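Local coordinates for S locus protein 11 (PDB 6KYW) that probably acts as the secreted pollen ligand of self-incompatibility, a small cysteine-rich defensin-like protein recognised by its receptor on the stigma, at residues T14-K19 and H39-K44. Residues are numbered along the deposited sequence; the frame is centred on the assembly and turned at random.
Sequences TLEEEK and HSCDCK
A buried His-carboxylate hydrogen bond between H39 and E16, and the sulfur of C41 packed against E16, join helix 14-20 to the central strand, 38-43, of the three-stranded antiparallel sheet. The short axes approach to 8.9 Å, and the layers meet through the E16 and H39 side chains and through SG of C41 against the helix backbone. NE2 of H39 donates to OE2 of E16 at 3.1 Å, with an N-H...O angle of 160°. The acceptor lies close to the imidazole plane, at the ring edge, whereas the donor reaches the carboxylate from above its plane; the two flat groups stand 81° apart. E16 sends CG anti to its own backbone nitrogen (chi1 -164°) and then bends at chi2, which turns the carboxylate to the NE2 edge of the ring. ND1, the other ring nitrogen, is hydrogen-bonded to the carbonyl of G10, and OE2 of E16 also forms a salt bridge with K8. Both ring nitrogens thus have partners, which probably fixes the rotation of the ring, while the lysine would offset the negative charge buried here.

Helix and sheet are further tied in the defensin-like helix-on-sheet fold of this family, with one disulfide, C20-C41, joining helix and strand. SG of C41, pointing from the strand toward the helix, sits 3.7 Å from the carbonyl O of E16 and 4.3 Å from CG of the same residue, a van der Waals contact on the helix flank. S40 points from the opposite face of the strand, away from the helix, and its OG donates to OD2 of D42 at 2.6 Å, using the syn lone pair of that carboxylate.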
ATOM      1  N   THR C  14     -10.869 -16.069   9.244  1.00 70.42           N
ATOM      2  CA  THR C  14     -10.683 -17.385   9.854  1.00 64.02           C
ATOM      3  C   THR C  14     -10.779 -18.491   8.813  1.00 63.77           C
ATOM      4  O   THR C  14     -10.074 -19.500   8.924  1.00 69.13           O
ATOM      5  CB  THR C  14     -11.691 -17.637  10.994  1.00 64.61           C
ATOM      6  OG1 THR C  14     -13.016 -17.332  10.551  1.00 69.98           O
ATOM      7  CG2 THR C  14     -11.344 -16.801  12.263  1.00 60.47           C
ATOM      8  N   LEU C  15     -11.620 -18.324   7.786  1.00 61.60           N
ATOM      9  CA  LEU C  15     -11.666 -19.338   6.736  1.00 64.21           C
ATOM     10  C   LEU C  15     -10.382 -19.375   5.933  1.00 65.97           C
ATOM     11  O   LEU C  15      -9.975 -20.444   5.466  1.00 64.62           O
ATOM     12  CB  LEU C  15     -12.844 -19.120   5.790  1.00 67.41           C
ATOM     13  CG  LEU C  15     -14.242 -19.090   6.392  1.00 80.82           C
ATOM     14  CD1 LEU C  15     -15.290 -18.881   5.295  1.00 78.59           C
ATOM     15  CD2 LEU C  15     -14.497 -20.374   7.180  1.00 71.66           C
ATOM     16  N   GLU C  16      -9.750 -18.220   5.736  1.00 64.64           N
ATOM     17  CA  GLU C  16      -8.460 -18.205   5.068  1.00 61.95           C
ATOM     18  C   GLU C  16      -7.386 -18.841   5.943  1.00 61.98           C
ATOM     19  O   GLU C  16      -6.472 -19.490   5.426  1.00 64.37           O
ATOM     20  CB  GLU C  16      -8.105 -16.769   4.693  1.00 62.13           C
ATOM     21  CG  GLU C  16      -6.991 -16.621   3.676  1.00 56.90           C
ATOM     22  CD  GLU C  16      -7.452 -16.767   2.231  1.00 63.14           C
ATOM     23  OE1 GLU C  16      -8.646 -17.049   1.967  1.00 60.80           O
ATOM     24  OE2 GLU C  16      -6.591 -16.596   1.350  1.00 56.10           O
ATOM     25  N   GLU C  17      -7.498 -18.689   7.264  1.00 62.58           N
ATOM     26  CA  GLU C  17      -6.565 -19.348   8.172  1.00 66.12           C
ATOM     27  C   GLU C  17      -6.663 -20.865   8.061  1.00 67.68           C
ATOM     28  O   GLU C  17      -5.652 -21.569   8.177  1.00 67.51           O
ATOM     29  CB  GLU C  17      -6.826 -18.903   9.609  1.00 67.58           C
ATOM     30  CG  GLU C  17      -6.003 -19.648  10.646  1.00 70.37           C
ATOM     31  CD  GLU C  17      -4.629 -19.032  10.828  1.00 78.43           C
ATOM     32  OE1 GLU C  17      -3.874 -19.458  11.731  1.00 71.01           O
ATOM     33  OE2 GLU C  17      -4.311 -18.101  10.068  1.00 73.17           O
ATOM     34  N   GLU C  18      -7.869 -21.389   7.839  1.00 68.37           N
ATOM     35  CA  GLU C  18      -8.002 -22.819   7.587  1.00 70.04           C
ATOM     36  C   GLU C  18      -7.421 -23.186   6.228  1.00 69.07           C
ATOM     37  O   GLU C  18      -6.801 -24.242   6.066  1.00 69.05           O
ATOM     38  CB  GLU C  18      -9.469 -23.237   7.700  1.00 70.75           C
ATOM     39  CG  GLU C  18      -9.959 -23.335   9.149  1.00 75.94           C
ATOM     40  CD  GLU C  18      -8.830 -23.688  10.144  1.00104.74           C
ATOM     41  OE1 GLU C  18      -8.224 -22.754  10.730  1.00 91.93           O
ATOM     42  OE2 GLU C  18      -8.557 -24.897  10.354  1.00 95.52           O
ATOM     43  N   LYS C  19      -7.580 -22.307   5.249  1.00 63.82           N
ATOM     44  CA  LYS C  19      -6.996 -22.549   3.940  1.00 64.35           C
ATOM     45  C   LYS C  19      -5.463 -22.559   3.992  1.00 66.56           C
ATOM     46  O   LYS C  19      -4.836 -23.286   3.220  1.00 66.62           O
ATOM     47  CB  LYS C  19      -7.527 -21.497   2.957  1.00 65.84           C
ATOM     48  CG  LYS C  19      -6.921 -21.540   1.563  1.00 76.26           C
ATOM     49  CD  LYS C  19      -7.866 -22.162   0.539  1.00 79.46           C
ATOM     50  CE  LYS C  19      -7.191 -22.301  -0.836  1.00 77.65           C
ATOM     51  NZ  LYS C  19      -6.136 -23.369  -0.876  1.00 78.71           N
ATOM     52  N   HIS C  39      -2.942 -10.021   2.183  1.00 38.83           N
ATOM     53  CA  HIS C  39      -2.541 -10.995   3.195  1.00 42.47           C
ATOM     54  C   HIS C  39      -1.875 -12.193   2.513  1.00 46.54           C
ATOM     55  O   HIS C  39      -2.012 -12.403   1.299  1.00 39.84           O
ATOM     56  CB  HIS C  39      -3.740 -11.451   4.038  1.00 39.39           C
ATOM     57  CG  HIS C  39      -4.764 -12.227   3.270  1.00 41.13           C
ATOM     58  ND1 HIS C  39      -5.717 -11.625   2.477  1.00 44.12           N
ATOM     59  CD2 HIS C  39      -4.987 -13.559   3.176  1.00 41.07           C
ATOM     60  CE1 HIS C  39      -6.476 -12.553   1.920  1.00 43.23           C
ATOM     61  NE2 HIS C  39      -6.058 -13.735   2.334  1.00 41.22           N
ATOM     62  N   SER C  40      -1.141 -12.986   3.302  1.00 41.86           N
ATOM     63  CA  SER C  40      -0.471 -14.173   2.781  1.00 41.63           C
ATOM     64  C   SER C  40      -0.663 -15.385   3.688  1.00 44.83           C
ATOM     65  O   SER C  40      -0.786 -15.267   4.912  1.00 43.58           O
ATOM     66  CB  SER C  40       1.034 -13.930   2.582  1.00 40.34           C
ATOM     67  OG  SER C  40       1.683 -13.631   3.810  1.00 41.38           O
ATOM     68  N   CYS C  41      -0.671 -16.561   3.060  1.00 46.42           N
ATOM     69  CA  CYS C  41      -0.594 -17.853   3.744  1.00 48.61           C
ATOM     70  C   CYS C  41       0.835 -18.386   3.650  1.00 46.35           C
ATOM     71  O   CYS C  41       1.348 -18.604   2.550  1.00 45.54           O
ATOM     72  CB  CYS C  41      -1.572 -18.844   3.118  1.00 48.37           C
ATOM     73  SG  CYS C  41      -3.273 -18.718   3.751  1.00 58.75           S
ATOM     74  N   ASP C  42       1.488 -18.573   4.790  1.00 43.58           N
ATOM     75  CA  ASP C  42       2.852 -19.091   4.799  1.00 46.10           C
ATOM     76  C   ASP C  42       2.996 -20.103   5.930  1.00 53.67           C
ATOM     77  O   ASP C  42       2.190 -20.149   6.863  1.00 49.70           O
ATOM     78  CB  ASP C  42       3.899 -17.983   4.972  1.00 44.58           C
ATOM     79  CG  ASP C  42       3.650 -16.803   4.057  1.00 51.03           C
ATOM     80  OD1 ASP C  42       4.270 -16.736   2.971  1.00 55.98           O
ATOM     81  OD2 ASP C  42       2.818 -15.941   4.420  1.00 54.64           O
ATOM     82  N   CYS C  43       4.054 -20.904   5.855  1.00 55.40           N
ATOM     83  CA  CYS C  43       4.258 -21.986   6.804  1.00 52.75           C
ATOM     84  C   CYS C  43       5.623 -21.846   7.446  1.00 49.70           C
ATOM     85  O   CYS C  43       6.642 -21.816   6.748  1.00 55.49           O
ATOM     86  CB  CYS C  43       4.106 -23.340   6.119  1.00 55.42           C
ATOM     87  SG  CYS C  43       2.465 -23.512   5.340  1.00 61.85           S
ATOM     88  N   LYS C  44       5.631 -21.771   8.769  1.00 46.07           N
ATOM     89  CA  LYS C  44       6.838 -21.761   9.583  1.00 53.15           C
ATOM     90  C   LYS C  44       7.389 -23.169   9.852  1.00 57.46           C
ATOM     91  O   LYS C  44       8.538 -23.302  10.277  1.00 53.43           O
ATOM     92  CB  LYS C  44       6.518 -21.025  10.890  1.00 55.56           C
ATOM     93  CG  LYS C  44       7.550 -21.052  11.976  1.00 67.40           C
ATOM     94  CD  LYS C  44       6.920 -20.592  13.284  1.00 68.26           C
ATOM     95  CE  LYS C  44       5.537 -21.220  13.491  1.00 68.01           C
ATOM     96  NZ  LYS C  44       5.028 -20.977  14.878  1.00 72.36           N
TER